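PDB 1E5P: aphrodisin from Mesocricetus auratus, which acts as an aphrodisiac pheromone that reliably elicits copulatory behaviour from male hamsters, and belongs to the lipocalins, with an odorant-binding role. Local coordinates for residues Q83-T88 and V127-E132; A4-K9 and D90-T95; I47-I52 and T74-N79; I13-A16 and K22-E25; G64-K67 and T71-T74. One frame throughout, in Å; residues are numbered along the deposited sequence. Where two conformers were deposited one is given.

How the interactions relate
All five contacts belong to one lipocalin barrel and reach the same curled antiparallel sheet. Along the chain, interaction 4 closes first, then interactions 5 and 3, which share Thr74 and strand 72-75; the segments of interactions 1 and 2 alternate. Interactions 1 and 2 touch through neighbouring strands 79-87 and 91-99, their centres about 12 Å apart, with Leu85 N 2.6 Å from Phe93 O. Interactions 2 and 4 both draw on strand 8-17, yet lie on opposite sides of the chain's centre, about 18 Å centre to centre, and bring the N-terminal turn and first long loop against the barrel; interaction 1 joins the helix to its outside, and interactions 3 and 5 lie within the wall and its turns.

Interaction 1 (Q83-T88 and V127-E132); sequences QPLYIT and VQFAHE
The backbones of Leu85 and Phe129 stay well apart, their CA atoms 8.4 Å from each other, so that strand and helix meet through side chains alone. Leu85 marks a corner in its strand: together with Tyr86 it faces Phe93 as a classic beta bulge, and its psi of -33° departs from the extended values on both sides. The bulge lets two consecutive residues, Leu85 and Tyr86, present CB atoms to the same aromatic ring. Leu85 covers one face of Phe129. Its CD1 stands 3.9 Å from the ring centroid, 14° off the ring normal, which satisfies the geometry of a CH-pi contact, and it is displaced toward the CG side, 3.8 Å from Phe129 CG. Further along the same face, Leu85 CB comes 3.7 Å from Phe129 CZ, so the leucine lies along the ring from its root to its far end. Tyr86 adds a different approach: its CB meets the rim near the ring plane, 3.9 Å from Phe129 CZ. Because Tyr86 CG is anti to the backbone N, chi1 179°, the tyrosine ring turns away and leaves the CB methylene to make the contact. About 170 Å² is buried in total, a modest patch near the surface. Phe129 projects from the last turns of helix 120-132, which packs against the outside of the barrel as the single long helix of a lipocalin does. Beneath it, Leu85 and Tyr86 pair through their backbones with Phe93 of strand 91-99, and the Leu85 side chain also rests on Thr95 of that strand.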
# COMPACT_ATOMS: atom_id res chain seq x y z
N GLN A 83 4.67 -7.20 1.89
CA GLN A 83 6.10 -7.04 2.25
C GLN A 83 6.72 -6.02 1.32
O GLN A 83 6.24 -5.81 0.22
CB GLN A 83 6.80 -8.39 2.18
CG GLN A 83 6.86 -9.03 0.81
CD GLN A 83 7.71 -10.29 0.84
OE1 GLN A 83 8.85 -10.30 1.31
NE2 GLN A 83 7.14 -11.38 0.33
N PRO A 84 7.77 -5.35 1.78
CA PRO A 84 8.47 -4.41 0.95
C PRO A 84 9.15 -5.15 -0.20
O PRO A 84 9.73 -6.24 0.04
CB PRO A 84 9.56 -3.84 1.87
CG PRO A 84 9.06 -4.09 3.26
CD PRO A 84 8.29 -5.39 3.18
N LEU A 85 9.08 -4.63 -1.40
CA LEU A 85 9.82 -5.17 -2.55
C LEU A 85 11.14 -4.40 -2.69
O LEU A 85 12.15 -4.98 -3.14
CB LEU A 85 9.06 -4.93 -3.85
CG LEU A 85 7.80 -5.76 -4.11
CD1 LEU A 85 6.98 -5.15 -5.24
CD2 LEU A 85 8.16 -7.20 -4.45
N TYR A 86 11.10 -3.13 -2.34
CA TYR A 86 12.27 -2.25 -2.50
C TYR A 86 12.10 -1.00 -1.69
O TYR A 86 11.07 -0.32 -1.70
CB TYR A 86 12.40 -1.91 -4.01
CG TYR A 86 13.57 -0.98 -4.30
CD1 TYR A 86 14.86 -1.37 -3.99
CD2 TYR A 86 13.36 0.27 -4.85
CE1 TYR A 86 15.93 -0.52 -4.24
CE2 TYR A 86 14.43 1.13 -5.11
CZ TYR A 86 15.71 0.72 -4.79
OH TYR A 86 16.78 1.56 -5.03
N ILE A 87 13.15 -0.62 -0.93
CA ILE A 87 13.07 0.54 -0.08
C ILE A 87 14.19 1.54 -0.39
O ILE A 87 15.33 1.11 -0.58
CB ILE A 87 13.21 0.14 1.41
CG1 ILE A 87 12.24 -0.97 1.79
CG2 ILE A 87 12.99 1.36 2.30
CD1 ILE A 87 12.48 -1.63 3.13
N THR A 88 13.85 2.80 -0.44
CA THR A 88 14.78 3.90 -0.61
C THR A 88 14.45 4.90 0.52
O THR A 88 13.48 4.65 1.25
CB THR A 88 14.75 4.67 -1.92
OG1 THR A 88 13.58 5.49 -2.02
CG2 THR A 88 14.83 3.77 -3.14
N VAL A 127 7.09 -0.25 -13.14
CA VAL A 127 6.71 -1.05 -14.32
C VAL A 127 7.37 -2.41 -14.28
O VAL A 127 6.67 -3.40 -14.56
CB VAL A 127 7.04 -0.27 -15.61
CG1 VAL A 127 7.10 -1.17 -16.83
CG2 VAL A 127 5.97 0.81 -15.79
N GLN A 128 8.64 -2.51 -13.90
CA GLN A 128 9.34 -3.79 -13.83
C GLN A 128 8.63 -4.68 -12.81
O GLN A 128 8.35 -5.86 -13.04
CB GLN A 128 10.84 -3.62 -13.57
CG GLN A 128 11.61 -2.96 -14.71
CD GLN A 128 13.11 -3.11 -14.66
OE1 GLN A 128 13.74 -3.86 -15.41
NE2 GLN A 128 13.75 -2.36 -13.76
N PHE A 129 8.21 -4.09 -11.67
CA PHE A 129 7.49 -4.87 -10.66
C PHE A 129 6.12 -5.31 -11.14
O PHE A 129 5.71 -6.45 -10.92
CB PHE A 129 7.37 -4.08 -9.35
CG PHE A 129 8.63 -4.04 -8.52
CD1 PHE A 129 9.38 -5.19 -8.33
CD2 PHE A 129 9.04 -2.88 -7.90
CE1 PHE A 129 10.53 -5.18 -7.56
CE2 PHE A 129 10.19 -2.87 -7.11
CZ PHE A 129 10.92 -4.01 -6.95
N ALA A 130 5.41 -4.43 -11.83
CA ALA A 130 4.08 -4.76 -12.36
C ALA A 130 4.24 -5.92 -13.34
O ALA A 130 3.45 -6.86 -13.29
CB ALA A 130 3.44 -3.55 -13.02
N HIS A 131 5.26 -5.88 -14.20
CA HIS A 131 5.44 -7.02 -15.11
C HIS A 131 5.67 -8.31 -14.34
O HIS A 131 5.04 -9.34 -14.56
CB HIS A 131 6.62 -6.75 -16.04
CG HIS A 131 6.40 -5.60 -16.98
ND1 HIS A 131 5.18 -5.34 -17.54
CD2 HIS A 131 7.25 -4.66 -17.46
CE1 HIS A 131 5.27 -4.28 -18.32
NE2 HIS A 131 6.51 -3.85 -18.29
N GLU A 132 6.60 -8.25 -13.39
CA GLU A 132 6.97 -9.41 -12.59
C GLU A 132 5.78 -10.00 -11.85
O GLU A 132 5.66 -11.23 -11.76
CB GLU A 132 8.09 -9.03 -11.63
CG GLU A 132 8.49 -10.08 -10.62
CD GLU A 132 9.15 -9.46 -9.39
OE1 GLU A 132 9.90 -8.47 -9.56
OE2 GLU A 132 8.91 -9.94 -8.26

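Interaction 2 (A4-K9 and D90-T95); sequences AELQGK and DKIFFT
Leu6 belongs to the short N-terminal 3-10 turn that closes one end of a lipocalin barrel, and it meets Ile92 and Phe94 of strand 91-99 just before the chain enters the family's Gly-x-Trp signature, here Gly8-Lys9-Trp10. A single methyl carries the contact. Leu6 CD2 lies 3.8 Å from Ile92 CD1 and 3.9 Å from Ile92 CG2, so it is held against both branches of the isoleucine, and the two side chains cross at about a right angle. The same CD2 approaches the Phe94 ring obliquely, 4.2 Å from CZ, and adds a lighter touch. Leu6 does not set out directly at the strand; its CG is anti to the carbonyl carbon, CD1 takes the extended position (chi2 175°), and the other branch, CD2, lands on the strand. Within the strand, Ile92 and Phe94 are two residues apart and therefore share a face, and Ile92 CG2 sits 3.5 Å above the plane of the Phe94 ring, shifted toward its rim. Ile92 and the Phe94 ring thus form one apolar surface on which Leu6 CD2 rests, and all three residues are buried. Gly8 follows the turn with phi 136° and psi -175°, angles at which a side chain would run into the carbonyl O of Gln7. The Leu6 carbonyl O accepts a bond from NE1 of Trp10, tying turn and signature together. Around the contact, Leu6 also packs on Pro84 of strand 79-87 and Cys38 of strand 32-39, while Ile92 and Phe94 touch Ile36 and pair through their backbones with Ala112 and Val110 of strand 105-113.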
# COMPACT_ATOMS: atom_id res chain seq x y z
N ALA A 4 13.41 -1.86 9.39
CA ALA A 4 13.38 -0.71 10.31
C ALA A 4 13.35 0.61 9.54
O ALA A 4 12.97 1.66 10.08
CB ALA A 4 14.56 -0.78 11.25
N GLU A 5 13.67 0.58 8.26
CA GLU A 5 13.68 1.69 7.34
C GLU A 5 12.26 2.10 6.93
O GLU A 5 12.06 3.03 6.14
CB GLU A 5 14.42 1.31 6.05
CG GLU A 5 15.89 1.01 6.24
CD GLU A 5 16.48 0.15 5.14
OE1 GLU A 5 16.35 0.51 3.96
OE2 GLU A 5 17.06 -0.91 5.48
N LEU A 6 11.28 1.38 7.45
CA LEU A 6 9.88 1.62 7.16
C LEU A 6 9.30 2.72 8.03
O LEU A 6 8.30 3.35 7.65
CB LEU A 6 9.08 0.34 7.32
CG LEU A 6 9.36 -0.86 6.43
CD1 LEU A 6 8.53 -2.06 6.87
CD2 LEU A 6 9.12 -0.55 4.97
N GLN A 7 9.86 3.00 9.19
CA GLN A 7 9.36 4.00 10.12
C GLN A 7 9.34 5.44 9.64
O GLN A 7 10.34 5.92 9.09
CB GLN A 7 10.24 3.90 11.39
CG GLN A 7 10.03 4.99 12.41
CD GLN A 7 9.00 4.67 13.47
OE1 GLN A 7 9.02 3.60 14.09
NE2 GLN A 7 8.10 5.63 13.69
N GLY A 8 8.23 6.17 9.83
CA GLY A 8 8.12 7.56 9.48
C GLY A 8 6.83 7.97 8.77
O GLY A 8 5.90 7.18 8.65
N LYS A 9 6.77 9.22 8.37
CA LYS A 9 5.61 9.78 7.65
C LYS A 9 5.68 9.32 6.19
O LYS A 9 6.73 9.28 5.56
CB LYS A 9 5.66 11.30 7.71
CG LYS A 9 4.72 12.02 6.76
CD LYS A 9 4.96 13.53 6.88
CE LYS A 9 3.64 14.27 7.02
NZ LYS A 9 3.89 15.74 7.22
N ASP A 90 13.16 7.86 0.26
CA ASP A 90 11.95 8.60 0.00
C ASP A 90 10.84 7.74 -0.58
O ASP A 90 9.81 8.31 -0.93
CB ASP A 90 12.23 9.73 -1.02
CG ASP A 90 12.55 9.13 -2.38
OD1 ASP A 90 13.34 8.17 -2.46
OD2 ASP A 90 12.00 9.61 -3.39
N LYS A 91 11.07 6.45 -0.77
CA LYS A 91 10.01 5.59 -1.31
C LYS A 91 10.05 4.17 -0.81
O LYS A 91 11.09 3.60 -0.47
CB LYS A 91 9.99 5.64 -2.86
CG LYS A 91 8.85 6.62 -3.25
CD LYS A 91 9.01 7.18 -4.62
CE LYS A 91 8.65 8.64 -4.68
NZ LYS A 91 9.83 9.47 -4.29
N ILE A 92 8.85 3.57 -0.68
CA ILE A 92 8.76 2.16 -0.35
C ILE A 92 7.85 1.50 -1.42
O ILE A 92 6.74 2.01 -1.63
CB ILE A 92 8.11 1.84 1.02
CG1 ILE A 92 8.71 2.65 2.16
CG2 ILE A 92 8.21 0.33 1.30
CD1 ILE A 92 7.79 2.65 3.40
N PHE A 93 8.34 0.47 -2.08
CA PHE A 93 7.49 -0.28 -3.02
C PHE A 93 7.06 -1.55 -2.29
O PHE A 93 7.94 -2.34 -1.88
CB PHE A 93 8.31 -0.70 -4.26
CG PHE A 93 8.74 0.48 -5.10
CD1 PHE A 93 9.76 1.31 -4.68
CD2 PHE A 93 8.13 0.72 -6.33
CE1 PHE A 93 10.16 2.40 -5.45
CE2 PHE A 93 8.53 1.80 -7.09
CZ PHE A 93 9.54 2.63 -6.66
N PHE A 94 5.77 -1.74 -2.04
CA PHE A 94 5.28 -2.92 -1.35
C PHE A 94 4.47 -3.83 -2.30
O PHE A 94 3.85 -3.31 -3.24
CB PHE A 94 4.18 -2.52 -0.32
CG PHE A 94 4.58 -1.77 0.90
CD1 PHE A 94 5.08 -2.48 2.00
CD2 PHE A 94 4.43 -0.40 1.00
CE1 PHE A 94 5.43 -1.80 3.16
CE2 PHE A 94 4.78 0.28 2.15
CZ PHE A 94 5.27 -0.43 3.24
N THR A 95 4.48 -5.11 -2.02
CA THR A 95 3.57 -6.04 -2.71
C THR A 95 2.53 -6.42 -1.65
O THR A 95 2.88 -6.51 -0.45
CB THR A 95 4.28 -7.26 -3.28
OG1 THR A 95 3.32 -8.17 -3.82
CG2 THR A 95 5.08 -8.01 -2.22

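Interaction 3 (I47-I52 and T74-N79); sequences ITFYVI and TQFEGN
Phe49 and Phe76 form a T-shaped aromatic pair. The outer edge of Phe49, atoms CE2 and CZ, points at one face of Phe76; the centroids are 5.0 Å apart and the planes meet at 87°. The approach is well centred, since Phe49 CZ stands 3.7 Å above the middle of the Phe76 ring, and Phe49 CE2 lies 3.7 Å from Phe76 CZ. A CG anti to the backbone N, chi1 -176°, sends the Phe76 ring out from the turn toward the strand, so that its face meets the Phe49 edge coming from the opposite direction. Apolar packing adds Val51, whose CG1 is 4.2 Å from Phe76 CZ and also lies at the edge of the Phe49 ring, in its plane. Were Phe76 reduced to an alanine, the Phe49 edge would probably lose the face it meets and a gap would open beside Val51. The main chains are far apart, the closest CA atoms, Val51 and Glu77, being 11.1 Å from each other. Backbone bonding instead shapes the turn that presents Phe76: Phe76 N donates to Gly78 O at 2.8 Å, and Glu77 has positive phi. Phe49 and Val51, two residues apart on strand 44-53, point to the same face of it, toward Phe76. A ring of that strand meeting one from the turn after strand 72-75, with strand 56-66 between the two in the sheet, is consistent with the apolar lining of a lipocalin calyx, probably near its open end.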
# COMPACT_ATOMS: atom_id res chain seq x y z
N ILE A 47 0.30 0.76 10.90
CA ILE A 47 0.12 1.62 9.74
C ILE A 47 -1.07 2.55 10.01
O ILE A 47 -2.11 2.02 10.40
CB ILE A 47 -0.14 0.79 8.46
CG1 ILE A 47 1.07 -0.14 8.21
CG2 ILE A 47 -0.36 1.69 7.26
CD1 ILE A 47 0.89 -1.18 7.15
N THR A 48 -0.85 3.84 9.84
CA THR A 48 -1.95 4.82 10.03
C THR A 48 -2.27 5.34 8.62
O THR A 48 -1.34 5.67 7.90
CB THR A 48 -1.46 5.97 10.90
OG1 THR A 48 -1.08 5.43 12.19
CG2 THR A 48 -2.56 7.01 11.13
N PHE A 49 -3.55 5.34 8.31
CA PHE A 49 -3.94 5.73 6.95
C PHE A 49 -5.39 6.18 6.93
O PHE A 49 -6.14 5.98 7.90
CB PHE A 49 -3.77 4.51 6.01
CG PHE A 49 -4.61 3.32 6.38
CD1 PHE A 49 -4.20 2.43 7.36
CD2 PHE A 49 -5.84 3.09 5.76
CE1 PHE A 49 -4.98 1.35 7.73
CE2 PHE A 49 -6.62 2.01 6.11
CZ PHE A 49 -6.18 1.11 7.08
N TYR A 50 -5.74 6.80 5.81
CA TYR A 50 -7.14 7.17 5.61
C TYR A 50 -7.75 6.31 4.49
O TYR A 50 -7.07 5.91 3.54
CB TYR A 50 -7.28 8.64 5.14
CG TYR A 50 -7.34 9.64 6.27
CD1 TYR A 50 -8.55 9.91 6.91
CD2 TYR A 50 -6.19 10.32 6.69
CE1 TYR A 50 -8.63 10.83 7.94
CE2 TYR A 50 -6.26 11.24 7.72
CZ TYR A 50 -7.47 11.48 8.34
OH TYR A 50 -7.56 12.39 9.37
N VAL A 51 -9.03 6.03 4.66
CA VAL A 51 -9.84 5.47 3.58
C VAL A 51 -11.14 6.29 3.57
O VAL A 51 -11.50 6.88 4.58
CB VAL A 51 -10.22 4.00 3.71
CG1 VAL A 51 -9.01 3.13 3.39
CG2 VAL A 51 -10.86 3.67 5.05
N ILE A 52 -11.82 6.33 2.41
CA ILE A 52 -13.13 7.00 2.41
C ILE A 52 -14.19 5.92 2.60
O ILE A 52 -14.22 4.95 1.83
CB ILE A 52 -13.38 7.71 1.06
CG1 ILE A 52 -12.31 8.75 0.79
CG2 ILE A 52 -14.79 8.31 1.08
CD1 ILE A 52 -12.12 9.82 1.82
N THR A 74 -1.96 -8.61 8.13
CA THR A 74 -2.85 -7.67 8.77
C THR A 74 -4.30 -7.92 8.30
O THR A 74 -4.52 -8.32 7.16
CB THR A 74 -2.47 -6.19 8.58
OG1 THR A 74 -3.22 -5.41 9.56
CG2 THR A 74 -2.83 -5.70 7.20
N GLN A 75 -5.24 -7.71 9.21
CA GLN A 75 -6.65 -7.86 8.88
C GLN A 75 -7.21 -6.48 8.55
O GLN A 75 -7.16 -5.56 9.38
CB GLN A 75 -7.44 -8.50 10.05
CG GLN A 75 -7.11 -9.98 10.16
CD GLN A 75 -8.15 -10.79 10.91
OE1 GLN A 75 -9.28 -10.95 10.45
NE2 GLN A 75 -7.74 -11.31 12.06
N PHE A 76 -7.67 -6.30 7.31
CA PHE A 76 -8.29 -5.04 6.90
C PHE A 76 -8.98 -5.31 5.55
O PHE A 76 -8.29 -5.69 4.61
CB PHE A 76 -7.32 -3.86 6.76
CG PHE A 76 -8.10 -2.58 6.42
CD1 PHE A 76 -8.79 -1.89 7.39
CD2 PHE A 76 -8.11 -2.15 5.11
CE1 PHE A 76 -9.50 -0.74 7.04
CE2 PHE A 76 -8.81 -1.00 4.76
CZ PHE A 76 -9.50 -0.32 5.74
N GLU A 77 -10.31 -5.24 5.54
CA GLU A 77 -11.02 -5.54 4.29
C GLU A 77 -10.63 -6.93 3.80
O GLU A 77 -10.46 -7.19 2.60
CB GLU A 77 -10.78 -4.47 3.23
CG GLU A 77 -11.40 -3.12 3.57
CD GLU A 77 -12.89 -3.05 3.51
OE1 GLU A 77 -13.58 -4.03 3.14
OE2 GLU A 77 -13.44 -1.97 3.85
N GLY A 78 -10.55 -7.87 4.75
CA GLY A 78 -10.10 -9.22 4.45
C GLY A 78 -8.69 -9.44 5.04
O GLY A 78 -8.20 -8.68 5.89
N ASN A 79 -8.06 -10.49 4.55
CA ASN A 79 -6.71 -10.83 5.10
C ASN A 79 -5.67 -10.32 4.13
O ASN A 79 -5.79 -10.57 2.92
CB ASN A 79 -6.65 -12.36 5.25
CG ASN A 79 -7.69 -12.87 6.23
OD1 ASN A 79 -7.93 -12.28 7.26
ND2 ASN A 79 -8.29 -14.01 5.87

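Interaction 4 (I13-A16 and K22-E25); sequences IVIA and KIEE
Ile15, on the first strand of the lipocalin barrel, packs against Ile23 of the long loop that follows that strand and in this family folds back toward the open end of the calyx. In the first shell, the methyl branches meet: Ile15 CG2 is 3.7 Å from Ile23 CG2 and 3.9 Å from Ile23 CD1, so one strand methyl touches two carbons of the loop isoleucine. The side chains slide past each other in opposite directions rather than meeting end on, which brings the far end of Ile23 down to the strand backbone beside Ala16. Ala16 takes part through its main chain, its own CB pointing away. The CA atoms of Ile15 and Ile23 are 7.2 Å apart, and both side chains leave their backbones toward one another. Torsions account for the fit. Ile23 has CG1 lodged between its backbone N and carbonyl carbon, chi1 58°, and an extended chi2 of 161° beyond it, which lays CD1 over the strand while CG2, anti to the carbonyl carbon, faces Ile15 CG2. Both isoleucines are buried, and the contact buries 123 Å², both sides summed. In the next shell, Ile15 packs on Met108 of strand 105-113 and on Ile143, while Ile23 rests on Leu141 of strand 140-142. Two polar links hold the loop next to this side chain: Lys22 NZ makes a salt bridge with Asp100 OD2, and Ile23 O accepts from Arg30 NH1. The shortest approach is at the tip of Ile23, where CD1 lies 3.5 Å from Ile15 O.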
# COMPACT_ATOMS: atom_id res chain seq x y z
N ILE A 13 1.51 7.11 -3.07
CA ILE A 13 1.73 7.83 -4.33
C ILE A 13 0.97 7.11 -5.45
O ILE A 13 0.22 7.72 -6.22
CB ILE A 13 3.21 7.92 -4.67
CG1 ILE A 13 4.06 8.42 -3.48
CG2 ILE A 13 3.40 8.82 -5.90
CD1 ILE A 13 3.58 9.72 -2.91
N VAL A 14 1.18 5.80 -5.57
CA VAL A 14 0.51 5.02 -6.63
C VAL A 14 0.08 3.68 -6.06
O VAL A 14 0.70 3.17 -5.11
CB VAL A 14 1.40 4.77 -7.86
CG1 VAL A 14 1.93 6.00 -8.54
CG2 VAL A 14 2.49 3.77 -7.53
N ILE A 15 -1.00 3.10 -6.60
CA ILE A 15 -1.41 1.77 -6.26
C ILE A 15 -1.75 1.05 -7.59
O ILE A 15 -2.38 1.73 -8.42
CB ILE A 15 -2.65 1.64 -5.37
CG1 ILE A 15 -2.44 2.29 -4.00
CG2 ILE A 15 -2.97 0.15 -5.13
CD1 ILE A 15 -3.72 2.39 -3.19
N ALA A 16 -1.28 -0.15 -7.76
CA ALA A 16 -1.61 -0.95 -8.95
C ALA A 16 -2.27 -2.24 -8.48
O ALA A 16 -1.84 -2.79 -7.45
CB ALA A 16 -0.35 -1.27 -9.74
N LYS A 22 -11.09 -2.65 -7.01
CA LYS A 22 -10.72 -2.58 -5.59
C LYS A 22 -10.00 -1.29 -5.21
O LYS A 22 -10.00 -0.88 -4.03
CB LYS A 22 -9.79 -3.75 -5.27
CG LYS A 22 -10.43 -5.13 -5.26
CD LYS A 22 -11.24 -5.33 -3.97
CE LYS A 22 -11.81 -6.76 -3.88
NZ LYS A 22 -12.53 -6.92 -2.58
N ILE A 23 -9.35 -0.65 -6.18
CA ILE A 23 -8.51 0.51 -5.90
C ILE A 23 -8.98 1.80 -6.54
O ILE A 23 -8.36 2.86 -6.34
CB ILE A 23 -7.03 0.23 -6.24
CG1 ILE A 23 -6.84 -0.17 -7.72
CG2 ILE A 23 -6.51 -0.90 -5.36
CD1 ILE A 23 -5.39 0.00 -8.19
N GLU A 24 -10.07 1.70 -7.32
CA GLU A 24 -10.62 2.97 -7.85
C GLU A 24 -11.37 3.70 -6.74
O GLU A 24 -11.53 3.19 -5.63
CB GLU A 24 -11.59 2.63 -8.99
CG GLU A 24 -10.76 1.99 -10.12
CD GLU A 24 -11.49 2.13 -11.44
OE1 GLU A 24 -12.70 1.80 -11.44
OE2 GLU A 24 -10.88 2.55 -12.44
N GLU A 25 -11.81 4.93 -7.03
CA GLU A 25 -12.62 5.66 -6.04
C GLU A 25 -13.81 4.76 -5.67
O GLU A 25 -14.42 4.14 -6.52
CB GLU A 25 -13.16 6.93 -6.73
CG GLU A 25 -13.99 7.85 -5.88
CD GLU A 25 -14.62 9.01 -6.65
OE1 GLU A 25 -14.43 9.09 -7.87
OE2 GLU A 25 -15.32 9.83 -6.01

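Interaction 5 (G64-K67 and T71-T74); sequences GYLK and TYET. Unlike the reference sequence in segment 71-74: Glu73 (reference Gln).
Leu66 covers the Tyr72 ring: its CD1 stands over the ring centre, 4.0 Å from the centroid and 13° off the normal, as a CH-pi contact, and its CB lies 3.7 Å from Tyr72 CE2. With CG anti to the backbone N, chi1 -179°, the leucine reaches over that face. The Tyr72 hydroxyl is hydrogen-bonded to Cys42 O, outside the hairpin. Without the ring, as with an alanine here, Leu66 CD1 is likely to lose its platform and Cys42 O its hydroxyl partner. The two residues form a non-hydrogen-bonded pair, whereas Tyr65 and Glu73 beside them are hydrogen-bonded both ways, Tyr65 N to Glu73 O at 2.9 Å and Glu73 N to Tyr65 O at 3.0 Å. Toward the turn, Lys67 N gives a 2.8 Å bond to Thr71 O, nearly in line with the carbonyl. On the Tyr65 and Glu73 face, Lys67 CE lies 3.6 Å from Glu73 OE1, but the ammonium is too distant for a salt bridge. This register, with short strand axes at 148°, is that of an antiparallel beta hairpin, strands 56-66 and 72-75 of the lipocalin barrel, whose turn carries the glycosylation site Asn69.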
# COMPACT_ATOMS: atom_id res chain seq x y z
N GLY A 64 0.51 -4.68 11.32
CA GLY A 64 1.03 -5.77 10.49
C GLY A 64 2.00 -6.59 11.38
O GLY A 64 2.85 -6.00 12.04
N TYR A 65 1.86 -7.89 11.31
CA TYR A 65 2.66 -8.80 12.13
C TYR A 65 3.59 -9.60 11.24
O TYR A 65 3.12 -10.33 10.37
CB TYR A 65 1.73 -9.74 12.91
CG TYR A 65 0.87 -8.98 13.91
CD1 TYR A 65 1.42 -8.65 15.14
CD2 TYR A 65 -0.43 -8.59 13.62
CE1 TYR A 65 0.69 -7.94 16.08
CE2 TYR A 65 -1.18 -7.89 14.58
CZ TYR A 65 -0.60 -7.57 15.78
OH TYR A 65 -1.32 -6.87 16.72
N LEU A 66 4.89 -9.49 11.47
CA LEU A 66 5.90 -10.16 10.68
C LEU A 66 5.92 -11.66 10.98
O LEU A 66 5.93 -12.05 12.16
CB LEU A 66 7.27 -9.52 10.99
CG LEU A 66 8.46 -10.10 10.20
CD1 LEU A 66 8.27 -9.91 8.70
CD2 LEU A 66 9.73 -9.38 10.67
N LYS A 67 5.97 -12.47 9.93
CA LYS A 67 5.95 -13.92 10.06
C LYS A 67 7.34 -14.47 9.72
O LYS A 67 8.21 -13.76 9.17
CB LYS A 67 4.85 -14.54 9.17
CG LYS A 67 3.46 -13.92 9.39
CD LYS A 67 3.05 -13.92 10.87
CE LYS A 67 1.61 -13.40 11.02
NZ LYS A 67 1.17 -13.44 12.45
N THR A 71 7.03 -12.08 5.55
CA THR A 71 5.88 -11.25 5.15
C THR A 71 5.19 -10.73 6.42
O THR A 71 5.36 -11.26 7.52
CB THR A 71 4.85 -12.02 4.33
OG1 THR A 71 4.20 -13.04 5.14
CG2 THR A 71 5.45 -12.67 3.10
N TYR A 72 4.38 -9.70 6.23
CA TYR A 72 3.55 -9.14 7.27
C TYR A 72 2.08 -9.51 6.98
O TYR A 72 1.69 -9.52 5.80
CB TYR A 72 3.61 -7.62 7.31
CG TYR A 72 4.93 -7.05 7.79
CD1 TYR A 72 5.95 -6.84 6.90
CD2 TYR A 72 5.10 -6.76 9.14
CE1 TYR A 72 7.18 -6.33 7.33
CE2 TYR A 72 6.32 -6.24 9.57
CZ TYR A 72 7.34 -6.04 8.68
OH TYR A 72 8.53 -5.51 9.13
N GLU A 73 1.34 -9.85 8.00
CA GLU A 73 -0.08 -10.12 7.89
C GLU A 73 -0.86 -9.09 8.70
O GLU A 73 -0.48 -8.71 9.80
CB GLU A 73 -0.42 -11.54 8.35
CG GLU A 73 0.22 -12.58 7.46
CD GLU A 73 -0.19 -14.01 7.73
OE1 GLU A 73 -1.01 -14.25 8.66
OE2 GLU A 73 0.33 -14.87 6.99
N THR A 74 -1.96 -8.61 8.13
CA THR A 74 -2.85 -7.67 8.77
C THR A 74 -4.30 -7.92 8.30
O THR A 74 -4.52 -8.32 7.16
CB THR A 74 -2.47 -6.19 8.58
OG1 THR A 74 -3.22 -5.41 9.56
CG2 THR A 74 -2.83 -5.70 7.20